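PDB 2D2E: SufC protein, which binds and hydrolyses ATP as a cytoplasmic ABC-type ATPase of the Suf system, which probably serves iron-sulfur cluster assembly. Local coordinates for residues A[17-22]-A[43-48]; A[7-12]-A[55-60]; A[129-134]-A[182-187]; A[83-88]-A[154-159]; A[28-33]-A[210-215]. One frame throughout, in Å; residues are numbered along the deposited sequence.

Contact 1: A[17-22]-A[43-48]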
# COMPACT_ATOMS: atom_id res chain seq x y z
N THR A 17 -0.72 -3.23 -23.95
CA THR A 17 -0.92 -2.03 -23.14
C THR A 17 -2.00 -2.23 -22.08
O THR A 17 -3.16 -2.49 -22.40
CB THR A 17 -1.33 -0.82 -24.00
OG1 THR A 17 -0.36 -0.62 -25.03
CG2 THR A 17 -1.40 0.45 -23.15
N ILE A 18 -1.61 -2.11 -20.81
CA ILE A 18 -2.58 -2.28 -19.73
C ILE A 18 -2.95 -0.96 -19.06
O ILE A 18 -4.11 -0.76 -18.72
CB ILE A 18 -2.09 -3.30 -18.66
CG1 ILE A 18 -0.83 -2.80 -17.95
CG2 ILE A 18 -1.85 -4.66 -19.32
CD1 ILE A 18 0.42 -2.90 -18.76
N LEU A 19 -1.99 -0.06 -18.87
CA LEU A 19 -2.31 1.25 -18.27
C LEU A 19 -2.37 2.26 -19.41
O LEU A 19 -1.43 2.38 -20.22
CB LEU A 19 -1.29 1.69 -17.22
CG LEU A 19 -1.16 0.79 -15.98
CD1 LEU A 19 -0.25 1.47 -14.95
CD2 LEU A 19 -2.55 0.52 -15.39
N LYS A 20 -3.49 2.97 -19.48
CA LYS A 20 -3.73 3.90 -20.57
C LYS A 20 -3.92 5.34 -20.16
O LYS A 20 -4.98 5.92 -20.39
CB LYS A 20 -4.95 3.39 -21.36
CG LYS A 20 -4.71 2.01 -21.99
CD LYS A 20 -6.00 1.40 -22.55
CE LYS A 20 -5.70 0.06 -23.20
NZ LYS A 20 -6.96 -0.67 -23.56
N GLY A 21 -2.89 5.91 -19.54
CA GLY A 21 -2.93 7.31 -19.13
C GLY A 21 -3.52 7.52 -17.75
O GLY A 21 -4.54 8.18 -17.59
N VAL A 22 -2.86 6.93 -16.76
CA VAL A 22 -3.28 7.01 -15.37
C VAL A 22 -2.87 8.35 -14.76
O VAL A 22 -1.72 8.74 -14.86
CB VAL A 22 -2.63 5.89 -14.54
CG1 VAL A 22 -3.03 6.04 -13.05
CG2 VAL A 22 -3.09 4.52 -15.04
N SER A 43 -4.41 -3.17 -9.86
CA SER A 43 -3.35 -3.95 -9.25
C SER A 43 -2.05 -3.85 -10.05
O SER A 43 -0.98 -3.92 -9.45
CB SER A 43 -3.77 -5.40 -9.05
OG SER A 43 -4.76 -5.49 -8.03
N THR A 44 -2.17 -3.66 -11.36
CA THR A 44 -0.99 -3.49 -12.19
C THR A 44 -0.32 -2.17 -11.77
O THR A 44 0.92 -2.09 -11.69
CB THR A 44 -1.36 -3.46 -13.67
OG1 THR A 44 -1.71 -4.79 -14.09
CG2 THR A 44 -0.19 -2.94 -14.53
N LEU A 45 -1.13 -1.15 -11.48
CA LEU A 45 -0.57 0.13 -11.04
C LEU A 45 0.23 -0.07 -9.74
O LEU A 45 1.33 0.47 -9.58
CB LEU A 45 -1.67 1.17 -10.80
CG LEU A 45 -1.16 2.51 -10.22
CD1 LEU A 45 -0.24 3.20 -11.22
CD2 LEU A 45 -2.34 3.43 -9.92
N GLY A 46 -0.32 -0.87 -8.82
CA GLY A 46 0.39 -1.12 -7.59
C GLY A 46 1.74 -1.80 -7.82
O GLY A 46 2.70 -1.48 -7.16
N LYS A 47 1.81 -2.73 -8.77
CA LYS A 47 3.07 -3.42 -9.01
C LYS A 47 4.10 -2.50 -9.63
O LYS A 47 5.30 -2.59 -9.32
CB LYS A 47 2.83 -4.63 -9.91
CG LYS A 47 2.00 -5.71 -9.25
CD LYS A 47 1.70 -6.85 -10.22
CE LYS A 47 0.86 -7.93 -9.55
NZ LYS A 47 0.53 -9.05 -10.47
N ILE A 48 3.64 -1.61 -10.51
CA ILE A 48 4.52 -0.65 -11.16
C ILE A 48 5.02 0.33 -10.11
O ILE A 48 6.18 0.74 -10.15
CB ILE A 48 3.79 0.06 -12.30
CG1 ILE A 48 3.56 -0.95 -13.43
CG2 ILE A 48 4.60 1.27 -12.79
CD1 ILE A 48 2.82 -0.41 -14.62

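Contact 2: A[7-12]-A[55-60]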
# COMPACT_ATOMS: atom_id res chain seq x y z
N ARG A 7 1.42 10.49 -13.08
CA ARG A 7 1.09 11.44 -14.14
C ARG A 7 1.21 10.87 -15.56
O ARG A 7 2.28 10.47 -16.00
CB ARG A 7 1.99 12.66 -14.03
CG ARG A 7 1.80 13.69 -15.13
CD ARG A 7 0.57 14.52 -14.87
NE ARG A 7 0.42 15.62 -15.82
CZ ARG A 7 -0.45 15.62 -16.83
NH1 ARG A 7 -1.26 14.58 -17.02
NH2 ARG A 7 -0.50 16.66 -17.66
N ASP A 8 0.08 10.86 -16.26
CA ASP A 8 -0.00 10.39 -17.66
C ASP A 8 0.77 9.09 -17.86
O ASP A 8 1.60 8.99 -18.77
CB ASP A 8 0.52 11.47 -18.59
CG ASP A 8 0.38 11.17 -20.06
OD1 ASP A 8 -0.69 10.67 -20.47
OD2 ASP A 8 1.33 11.45 -20.82
N LEU A 9 0.48 8.11 -17.01
CA LEU A 9 1.21 6.85 -17.07
C LEU A 9 0.66 5.83 -18.06
O LEU A 9 -0.51 5.48 -18.01
CB LEU A 9 1.25 6.22 -15.67
CG LEU A 9 2.13 4.99 -15.53
CD1 LEU A 9 3.60 5.39 -15.72
CD2 LEU A 9 1.93 4.37 -14.16
N TRP A 10 1.53 5.38 -18.96
CA TRP A 10 1.18 4.36 -19.94
C TRP A 10 2.14 3.22 -19.73
O TRP A 10 3.35 3.43 -19.63
CB TRP A 10 1.31 4.91 -21.37
CG TRP A 10 0.35 6.00 -21.67
CD1 TRP A 10 0.43 7.30 -21.25
CD2 TRP A 10 -0.87 5.89 -22.40
NE1 TRP A 10 -0.66 7.99 -21.67
CE2 TRP A 10 -1.48 7.15 -22.37
CE3 TRP A 10 -1.51 4.83 -23.07
CZ2 TRP A 10 -2.71 7.40 -23.00
CZ3 TRP A 10 -2.73 5.07 -23.69
CH2 TRP A 10 -3.32 6.35 -23.65
N ALA A 11 1.62 1.99 -19.65
CA ALA A 11 2.49 0.85 -19.41
C ALA A 11 1.94 -0.40 -20.08
O ALA A 11 0.74 -0.49 -20.35
CB ALA A 11 2.63 0.62 -17.91
N SER A 12 2.83 -1.33 -20.36
CA SER A 12 2.44 -2.58 -20.99
C SER A 12 3.17 -3.77 -20.37
O SER A 12 4.13 -3.58 -19.62
CB SER A 12 2.71 -2.50 -22.50
OG SER A 12 3.89 -1.78 -22.79
N TYR A 55 7.13 -5.04 -16.08
CA TYR A 55 6.38 -4.05 -16.84
C TYR A 55 7.24 -3.05 -17.58
O TYR A 55 8.34 -2.72 -17.14
CB TYR A 55 5.44 -3.25 -15.90
CG TYR A 55 4.35 -4.15 -15.35
CD1 TYR A 55 4.56 -4.87 -14.18
CD2 TYR A 55 3.16 -4.33 -16.04
CE1 TYR A 55 3.61 -5.76 -13.71
CE2 TYR A 55 2.19 -5.23 -15.58
CZ TYR A 55 2.43 -5.94 -14.42
OH TYR A 55 1.49 -6.83 -13.94
N THR A 56 6.72 -2.56 -18.69
CA THR A 56 7.41 -1.57 -19.50
C THR A 56 6.62 -0.26 -19.45
O THR A 56 5.46 -0.23 -19.83
CB THR A 56 7.50 -2.03 -20.97
OG1 THR A 56 8.18 -3.29 -21.04
CG2 THR A 56 8.27 -1.00 -21.80
N VAL A 57 7.24 0.81 -18.98
CA VAL A 57 6.55 2.09 -18.94
C VAL A 57 6.81 2.81 -20.26
O VAL A 57 7.95 3.05 -20.65
CB VAL A 57 7.00 2.95 -17.72
CG1 VAL A 57 6.40 4.36 -17.81
CG2 VAL A 57 6.57 2.25 -16.42
N GLU A 58 5.73 3.15 -20.96
CA GLU A 58 5.80 3.80 -22.27
C GLU A 58 5.82 5.32 -22.19
O GLU A 58 6.44 5.99 -23.02
CB GLU A 58 4.59 3.37 -23.09
CG GLU A 58 4.39 1.87 -23.12
CD GLU A 58 4.88 1.26 -24.41
OE1 GLU A 58 5.89 1.76 -24.95
OE2 GLU A 58 4.26 0.28 -24.87
N ARG A 59 5.12 5.86 -21.21
CA ARG A 59 5.03 7.29 -21.07
C ARG A 59 4.60 7.58 -19.63
O ARG A 59 4.09 6.68 -18.95
CB ARG A 59 3.98 7.83 -22.05
CG ARG A 59 3.69 9.30 -21.90
CD ARG A 59 2.47 9.74 -22.70
NE ARG A 59 2.75 9.85 -24.12
CZ ARG A 59 2.36 10.87 -24.88
NH1 ARG A 59 1.67 11.87 -24.33
NH2 ARG A 59 2.65 10.89 -26.17
N GLY A 60 4.85 8.80 -19.17
CA GLY A 60 4.45 9.18 -17.81
C GLY A 60 5.53 9.26 -16.75
O GLY A 60 6.70 8.97 -16.99

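Contact 3: A[129-134]-A[182-187]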
# COMPACT_ATOMS: atom_id res chain seq x y z
N LEU A 129 -1.20 0.05 17.81
CA LEU A 129 -1.99 -1.06 17.29
C LEU A 129 -2.74 -1.80 18.40
O LEU A 129 -3.58 -2.65 18.12
CB LEU A 129 -1.08 -2.06 16.59
CG LEU A 129 -0.36 -1.55 15.35
CD1 LEU A 129 0.65 -2.60 14.87
CD2 LEU A 129 -1.40 -1.26 14.26
N ASP A 130 -2.44 -1.45 19.65
CA ASP A 130 -3.03 -2.11 20.80
C ASP A 130 -2.78 -3.62 20.70
O ASP A 130 -3.71 -4.42 20.86
CB ASP A 130 -4.54 -1.84 20.89
CG ASP A 130 -5.15 -2.42 22.16
OD1 ASP A 130 -6.37 -2.69 22.16
OD2 ASP A 130 -4.42 -2.58 23.16
N TRP A 131 -1.53 -4.00 20.41
CA TRP A 131 -1.12 -5.40 20.30
C TRP A 131 -0.17 -5.74 21.45
O TRP A 131 0.53 -4.86 21.95
CB TRP A 131 -0.38 -5.67 18.98
CG TRP A 131 -1.26 -5.68 17.76
CD1 TRP A 131 -2.60 -5.42 17.71
CD2 TRP A 131 -0.84 -5.90 16.41
NE1 TRP A 131 -3.04 -5.47 16.41
CE2 TRP A 131 -1.99 -5.77 15.59
CE3 TRP A 131 0.38 -6.21 15.80
CZ2 TRP A 131 -1.95 -5.91 14.20
CZ3 TRP A 131 0.42 -6.36 14.41
CH2 TRP A 131 -0.73 -6.22 13.63
N ASP A 132 -0.14 -7.01 21.85
CA ASP A 132 0.72 -7.44 22.96
C ASP A 132 2.14 -7.74 22.50
O ASP A 132 2.34 -8.32 21.44
CB ASP A 132 0.15 -8.69 23.64
CG ASP A 132 0.98 -9.14 24.85
OD1 ASP A 132 2.12 -9.62 24.66
OD2 ASP A 132 0.50 -9.01 25.99
N GLU A 133 3.11 -7.35 23.31
CA GLU A 133 4.52 -7.59 22.98
C GLU A 133 4.85 -9.06 22.73
O GLU A 133 5.82 -9.37 22.04
CB GLU A 133 5.41 -7.02 24.09
CG GLU A 133 6.80 -6.64 23.62
CD GLU A 133 7.53 -5.75 24.61
OE1 GLU A 133 7.03 -4.64 24.90
OE2 GLU A 133 8.61 -6.16 25.10
N SER A 134 4.06 -9.97 23.28
CA SER A 134 4.27 -11.41 23.09
C SER A 134 4.20 -11.81 21.61
O SER A 134 4.78 -12.82 21.21
CB SER A 134 3.23 -12.21 23.90
OG SER A 134 1.91 -11.91 23.48
N VAL A 182 -5.38 -4.49 8.40
CA VAL A 182 -4.81 -3.43 7.58
C VAL A 182 -5.41 -2.07 7.98
O VAL A 182 -4.70 -1.08 8.05
CB VAL A 182 -5.01 -3.75 6.08
CG1 VAL A 182 -4.51 -2.59 5.20
CG2 VAL A 182 -4.21 -5.00 5.74
N ALA A 183 -6.71 -2.02 8.23
CA ALA A 183 -7.32 -0.74 8.62
C ALA A 183 -6.72 -0.22 9.92
O ALA A 183 -6.49 0.97 10.06
CB ALA A 183 -8.83 -0.89 8.76
N ARG A 184 -6.47 -1.12 10.87
CA ARG A 184 -5.90 -0.69 12.14
C ARG A 184 -4.56 -0.01 11.89
O ARG A 184 -4.28 1.05 12.44
CB ARG A 184 -5.71 -1.88 13.08
CG ARG A 184 -5.03 -1.50 14.40
CD ARG A 184 -5.16 -2.60 15.43
NE ARG A 184 -6.57 -2.88 15.74
CZ ARG A 184 -6.98 -3.49 16.84
NH1 ARG A 184 -6.11 -3.90 17.75
NH2 ARG A 184 -8.28 -3.70 17.03
N GLY A 185 -3.77 -0.62 11.01
CA GLY A 185 -2.47 -0.05 10.69
C GLY A 185 -2.58 1.28 9.95
O GLY A 185 -1.93 2.26 10.31
N VAL A 186 -3.41 1.33 8.91
CA VAL A 186 -3.53 2.58 8.17
C VAL A 186 -4.09 3.69 9.05
O VAL A 186 -3.61 4.81 9.01
CB VAL A 186 -4.39 2.38 6.89
CG1 VAL A 186 -4.65 3.73 6.20
CG2 VAL A 186 -3.64 1.46 5.92
N ASN A 187 -5.08 3.39 9.88
CA ASN A 187 -5.65 4.44 10.74
C ASN A 187 -4.62 4.91 11.78
O ASN A 187 -4.60 6.08 12.16
CB ASN A 187 -6.93 3.93 11.41
CG ASN A 187 -8.11 3.87 10.43
OD1 ASN A 187 -8.28 4.76 9.59
ND2 ASN A 187 -8.94 2.83 10.56

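Contact 4: A[83-88]-A[154-159]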
# COMPACT_ATOMS: atom_id res chain seq x y z
N PHE A 83 6.68 2.91 1.01
CA PHE A 83 6.68 1.66 1.76
C PHE A 83 6.98 0.42 0.91
O PHE A 83 6.36 0.18 -0.13
CB PHE A 83 5.34 1.48 2.48
CG PHE A 83 5.27 0.24 3.32
CD1 PHE A 83 6.20 0.03 4.33
CD2 PHE A 83 4.25 -0.69 3.12
CE1 PHE A 83 6.13 -1.11 5.13
CE2 PHE A 83 4.17 -1.81 3.93
CZ PHE A 83 5.11 -2.02 4.94
N LEU A 84 7.96 -0.35 1.37
CA LEU A 84 8.34 -1.59 0.70
C LEU A 84 8.54 -2.62 1.80
O LEU A 84 9.51 -2.55 2.55
CB LEU A 84 9.65 -1.43 -0.08
CG LEU A 84 10.13 -2.71 -0.78
CD1 LEU A 84 9.05 -3.20 -1.75
CD2 LEU A 84 11.44 -2.45 -1.53
N ALA A 85 7.60 -3.54 1.91
CA ALA A 85 7.69 -4.58 2.93
C ALA A 85 8.80 -5.55 2.58
O ALA A 85 9.04 -5.86 1.40
CB ALA A 85 6.36 -5.30 3.04
N PHE A 86 9.50 -6.02 3.61
CA PHE A 86 10.61 -6.97 3.45
C PHE A 86 9.99 -8.36 3.35
O PHE A 86 9.13 -8.73 4.15
CB PHE A 86 11.51 -6.92 4.69
CG PHE A 86 12.92 -7.40 4.44
CD1 PHE A 86 13.94 -6.48 4.21
CD2 PHE A 86 13.22 -8.76 4.47
CE1 PHE A 86 15.25 -6.91 4.00
CE2 PHE A 86 14.54 -9.20 4.26
CZ PHE A 86 15.55 -8.27 4.03
N GLN A 87 10.42 -9.13 2.35
CA GLN A 87 9.90 -10.48 2.16
C GLN A 87 10.92 -11.50 2.65
O GLN A 87 12.13 -11.29 2.51
CB GLN A 87 9.57 -10.71 0.69
N TYR A 88 10.43 -12.59 3.22
CA TYR A 88 11.28 -13.67 3.72
C TYR A 88 10.70 -14.99 3.21
O TYR A 88 9.49 -15.09 3.00
CB TYR A 88 11.30 -13.68 5.25
N ILE A 154 1.86 -5.10 8.53
CA ILE A 154 1.35 -3.91 9.23
C ILE A 154 2.31 -3.48 10.34
O ILE A 154 2.46 -2.30 10.62
CB ILE A 154 -0.07 -4.14 9.78
CG1 ILE A 154 -1.07 -4.18 8.61
CG2 ILE A 154 -0.46 -3.06 10.79
CD1 ILE A 154 -1.05 -2.90 7.73
N LEU A 155 2.97 -4.45 10.98
CA LEU A 155 3.93 -4.08 12.01
C LEU A 155 5.09 -3.37 11.30
O LEU A 155 5.65 -2.40 11.81
CB LEU A 155 4.42 -5.32 12.79
CG LEU A 155 5.33 -5.02 13.99
CD1 LEU A 155 4.70 -3.96 14.91
CD2 LEU A 155 5.55 -6.31 14.77
N GLN A 156 5.45 -3.84 10.10
CA GLN A 156 6.54 -3.19 9.37
C GLN A 156 6.10 -1.77 8.98
O GLN A 156 6.89 -0.83 9.00
CB GLN A 156 6.89 -3.94 8.09
CG GLN A 156 7.55 -5.26 8.33
CD GLN A 156 7.98 -5.89 7.04
OE1 GLN A 156 8.79 -5.32 6.30
NE2 GLN A 156 7.43 -7.06 6.75
N LEU A 157 4.83 -1.62 8.60
CA LEU A 157 4.33 -0.29 8.21
C LEU A 157 4.55 0.73 9.32
O LEU A 157 5.01 1.84 9.06
CB LEU A 157 2.82 -0.35 7.90
CG LEU A 157 2.14 0.98 7.52
CD1 LEU A 157 2.59 1.43 6.10
CD2 LEU A 157 0.62 0.80 7.55
N LEU A 158 4.21 0.37 10.55
CA LEU A 158 4.37 1.29 11.67
C LEU A 158 5.83 1.51 12.08
O LEU A 158 6.23 2.63 12.41
CB LEU A 158 3.58 0.80 12.88
CG LEU A 158 2.12 1.27 12.97
CD1 LEU A 158 1.45 0.59 14.12
CD2 LEU A 158 2.06 2.77 13.18
N VAL A 159 6.62 0.45 12.06
CA VAL A 159 8.03 0.55 12.45
C VAL A 159 8.95 1.24 11.45
O VAL A 159 9.84 2.02 11.85
CB VAL A 159 8.58 -0.86 12.80
CG1 VAL A 159 10.07 -0.81 13.07
CG2 VAL A 159 7.84 -1.41 14.05
O HOH W 1 6.73 -8.66 4.68

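Contact 5: A[28-33]-A[210-215]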
# COMPACT_ATOMS: atom_id res chain seq x y z
N LYS A 28 -0.11 14.24 0.69
CA LYS A 28 0.42 13.75 1.96
C LYS A 28 -0.60 14.25 3.01
O LYS A 28 -1.01 15.42 2.98
CB LYS A 28 1.82 14.33 2.21
CG LYS A 28 2.54 13.67 3.38
CD LYS A 28 3.91 14.32 3.62
CE LYS A 28 4.85 14.08 2.45
NZ LYS A 28 6.22 14.65 2.70
N GLY A 29 -1.00 13.37 3.91
CA GLY A 29 -1.98 13.70 4.93
C GLY A 29 -3.33 13.04 4.61
O GLY A 29 -4.22 12.97 5.47
N GLU A 30 -3.46 12.53 3.39
CA GLU A 30 -4.72 11.90 3.00
C GLU A 30 -4.59 10.40 2.74
O GLU A 30 -3.50 9.88 2.49
CB GLU A 30 -5.31 12.58 1.75
CG GLU A 30 -5.75 14.02 2.04
CD GLU A 30 -6.41 14.74 0.87
OE1 GLU A 30 -6.78 14.12 -0.14
OE2 GLU A 30 -6.58 15.98 0.98
N VAL A 31 -5.73 9.73 2.82
CA VAL A 31 -5.82 8.29 2.55
C VAL A 31 -6.87 8.15 1.45
O VAL A 31 -8.03 8.53 1.61
CB VAL A 31 -6.27 7.48 3.79
CG1 VAL A 31 -6.45 6.00 3.40
CG2 VAL A 31 -5.24 7.59 4.89
N HIS A 32 -6.43 7.64 0.31
CA HIS A 32 -7.32 7.45 -0.83
C HIS A 32 -7.53 5.98 -1.14
O HIS A 32 -6.73 5.12 -0.72
CB HIS A 32 -6.74 8.10 -2.07
CG HIS A 32 -6.73 9.59 -2.01
ND1 HIS A 32 -6.58 10.37 -3.14
CD2 HIS A 32 -6.80 10.45 -0.97
CE1 HIS A 32 -6.57 11.64 -2.80
NE2 HIS A 32 -6.70 11.72 -1.48
N ALA A 33 -8.60 5.71 -1.88
CA ALA A 33 -8.93 4.36 -2.34
C ALA A 33 -8.85 4.32 -3.88
O ALA A 33 -9.19 5.30 -4.55
CB ALA A 33 -10.37 3.99 -1.89
N GLN A 210 -11.90 5.04 6.33
CA GLN A 210 -12.66 6.03 5.59
C GLN A 210 -11.73 6.81 4.65
O GLN A 210 -10.80 7.48 5.11
CB GLN A 210 -13.34 6.98 6.56
CG GLN A 210 -14.03 8.13 5.85
CD GLN A 210 -15.14 8.76 6.66
OE1 GLN A 210 -15.63 8.16 7.62
NE2 GLN A 210 -15.57 9.96 6.30
N PRO A 211 -11.96 6.75 3.33
CA PRO A 211 -11.09 7.47 2.39
C PRO A 211 -11.49 8.94 2.17
O PRO A 211 -12.68 9.28 2.22
CB PRO A 211 -11.24 6.66 1.10
CG PRO A 211 -12.69 6.23 1.15
CD PRO A 211 -12.88 5.84 2.62
N ASP A 212 -10.50 9.78 1.95
CA ASP A 212 -10.73 11.19 1.66
C ASP A 212 -11.18 11.33 0.21
O ASP A 212 -11.90 12.27 -0.14
CB ASP A 212 -9.45 11.98 1.88
CG ASP A 212 -9.01 11.95 3.31
OD1 ASP A 212 -9.77 12.44 4.18
OD2 ASP A 212 -7.93 11.41 3.57
N LYS A 213 -10.76 10.38 -0.63
CA LYS A 213 -11.11 10.41 -2.05
C LYS A 213 -11.07 8.98 -2.58
O LYS A 213 -10.28 8.15 -2.11
CB LYS A 213 -10.10 11.28 -2.84
CG LYS A 213 -10.44 11.47 -4.33
CD LYS A 213 -9.54 12.55 -4.93
CE LYS A 213 -9.81 12.83 -6.40
NZ LYS A 213 -8.92 13.96 -6.87
N VAL A 214 -11.97 8.69 -3.52
CA VAL A 214 -12.06 7.40 -4.18
C VAL A 214 -11.82 7.59 -5.68
O VAL A 214 -12.45 8.46 -6.30
CB VAL A 214 -13.46 6.79 -3.99
CG1 VAL A 214 -13.58 5.50 -4.83
CG2 VAL A 214 -13.70 6.51 -2.52
N HIS A 215 -10.90 6.80 -6.24
CA HIS A 215 -10.60 6.83 -7.69
C HIS A 215 -11.07 5.49 -8.23
O HIS A 215 -10.86 4.47 -7.57
CB HIS A 215 -9.09 6.91 -7.92
CG HIS A 215 -8.42 8.03 -7.20
ND1 HIS A 215 -8.09 9.23 -7.81
CD2 HIS A 215 -8.01 8.14 -5.91
CE1 HIS A 215 -7.51 10.03 -6.92
NE2 HIS A 215 -7.45 9.39 -5.76
O HOH W 2 -6.84 11.77 6.40

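Contact 1: A[17-22]-A[43-48]
Strand segment 17-22 passes helix segment 43-48 almost at a right angle (87°), the axes 9.0 Å apart at their closest. No hydrogen bond joins them, and the contact is made by aliphatic carbon alone. L19 is its middle. Its CG lies beside the T44 methyl, while its CD1 meets I48 CD1 tip to tip at 3.6 Å and, off to another side, L45 CD1 at 4.1 Å, the two leucines crossing at about a right angle. The helix is the one that follows the Walker A P-loop, and S43 and T44 at its start belong to the ADP site of this protein; the antiparallel sheet of the ABC ATPase thus packs directly on the nucleotide-binding helix. T44 turns its methyl, not its hydroxyl, to the strand: with OG1 beside the backbone N (chi1 -73°), CG2 is left to press on I18 CG1 at 3.5 Å, tighter than usual van der Waals contact. I18 and L19 both face A11 in a classic beta bulge, which lets these consecutive residues both turn toward the helix. Further along, V22 CG1 touches L45 CD2 at 4.1 Å.

Contact 2: A[7-12]-A[55-60]
W10 and R59 form the first shell at one end, S12 and E58 at the other. The W10 N-H reaches R59 O at 2.9 Å, and on the same side of the sheet the two side chains lie next to each other, pointing the same way, with W10 CD1 3.5 Å from R59 CD. Two N-H groups converge on W10 O: E58 N, at 2.7 Å, and more weakly R59 N. Beyond the bulge S12 and T56 exchange a pair of backbone bonds, and S12 OG donates to E58 OE2 at 3.0 Å, meeting the carboxylate from above its plane. The bend of E58 at chi2 (-101°) brings its carboxylate back to that hydroxyl. On the other face L9 CD1 packs on V57 CG1 at 3.6 Å, over helix 42-50. In the second shell D8 OD1 accepts from W10 NE1 at 2.9 Å, in the ring plane, which helps to set the turn of the indole, and the D8 carboxylate also lies near the R59 guanidinium, though its exact place there is doubtful. At G60, a CB would run into L9 CA and the D8 carbonyl. E58 and R59 both face W10, a classic beta bulge in the antiparallel sheet of an ABC ATPase.

Contact 3: A[129-134]-A[182-187]
R184 reaches from helix 176-189 to the end of helix 115-129, meeting L129, D130 and W131 there. From CB the chain heads off the helix toward the turn. CG is the first atom to touch, lying 3.6 Å from L129 CD2; that same methyl also rests on the backbone of G185, 3.9 Å from its CA. CD comes next, with L129 O and W131 NE1 both on its near side, the indole nitrogen at 3.7 Å. A turn at chi3 (-61°) then bends the chain so that NH1 comes round to L129 O, to which it donates at 2.8 Å. The bond is somewhat bent at the hydrogen (145°), yet NH1 stands nearly along the C=O axis.

The carbonyl gripped in this way belongs to the last turn of a helix closed by a Schellman motif, with D130, at positive phi, as its C-prime residue: W131 N bonds to L126 O and D130 N to E127 O. A positive group at such a helix C-terminus probably interacts favourably with the helix dipole. NH1 also lies at the edge of the W131 ring, 3.7 Å from NE1, with the ring and guanidinium planes 37° apart; the cation-pi partner of this indole is R151 instead. L129 CB covers one face of the indole, toward its rim. D130 OD1, 4.6 Å from R184 NH1, stands off the plane of the guanidinium, so only charge acts between them. Deeper in, the L129 side chain packs on I154 of helix 148-160.

Contact 4: A[83-88]-A[154-159]
Q156, F83 and L157 bury most of the surface here, and they divide the work between a polar grip and an aromatic one. Q156 stretches straight out from the helix past CG and presents its amide to the backbone of F86. OE1 receives the F86 N-H at 2.9 Å, nearly straight at 174° and on a lone pair in the amide plane. From the same amide NE2 gives a hydrogen to water 1 at 2.7 Å, and that water in turn appears to donate to F86 O, a short and less certain leg, so both backbone polar groups of one loop residue are read by one side chain. NE2 is also bonded to N152 OD1, which helps to hold the amide in this orientation. A leucine in place of Q156 would probably leave the F86 N-H without its acceptor and the water without its donor, setting the loop freer to shift.

The F83 ring turns to the helix with CG anti to its backbone N (chi1 -178°). L157 CD1 stands over the centre of one face, 4.0 Å from the ring centroid, a CH-pi contact, while A85 N lies over the opposite face. At the ring's far end CE1 comes within 3.7 Å of L157 CA. The loop between helices 74-79 and 97-109 is thus laid on helix 148-160: F100 of helix 97-109 also touches Q156, P162 touches both F83 and L157, and F83 bonds through its backbone to Y164, where strand 164-168 begins.

Contact 5: A[28-33]-A[210-215]
H32 and H215 meet rim to rim in the close-packed part of this contact, where strands 31-35 and 213-218 run parallel. H32 ND1 and H215 NE2 share a hydrogen bond of 2.9 Å, with the ring planes 29° apart. At the other nitrogen, H32 NE2 donates to E30 OE1 at 2.7 Å, in the ring plane and almost straight at 175°, using the anti lone pair of the carboxylate. K213 CB sits over one face of the imidazole, above its centre and 3.5 Å from the centroid, in a CH-pi contact. The ring is therefore fixed at two edges and one face, and a phenylalanine in place of H32 would probably leave E30 OE1 and H215 NE2 without their mates. Beside it the backbones are stitched by A33 N to K213 O at 3.0 Å and H215 N to A33 O at 2.8 Å, while A33 CB packs on P211 CB and V214 CG2.

Toward the start of the strands the contact opens to solvent around D212. Its side chain, with CG beside its own backbone N (chi1 -64°), places OD2 to accept the V31 N-H at 2.9 Å, the donor lying nearly in line with the CG-OD2 bond, and the D212 N-H returns the grip to V31 O. Water 2 gives hydrogens to both OD2 and G29 O, bridging the two segments at this rim. Strand 31-35, which leads into the P-loop, lies between 195-199 and 213-218: this is the parallel part of the mixed core sheet of a P-loop NTPase, joined here from early and late parts of the chain.

Overall arrangement
From the N terminus, strand 3-13 turns back into strand 16-27, whose segment 17-22 meets helix 42-50 in contact 1. Contact 2 closes just after, bringing 55-60 back to 7-12, so it encloses contact 1; the two touch through the pairing of strands 3-13 and 16-27. Contact 5 opens at 28-33, crosses both of these, and closes only at 210-215, tying the central mixed sheet across most of the sequence. Within its span lie contacts 4 and 3, which cross each other: 83-88 joins 154-159, and 129-134 joins 182-187. They touch where L129 and G185 pack on helix 148-160, and V186 of contact 3 reaches V31 of contact 5.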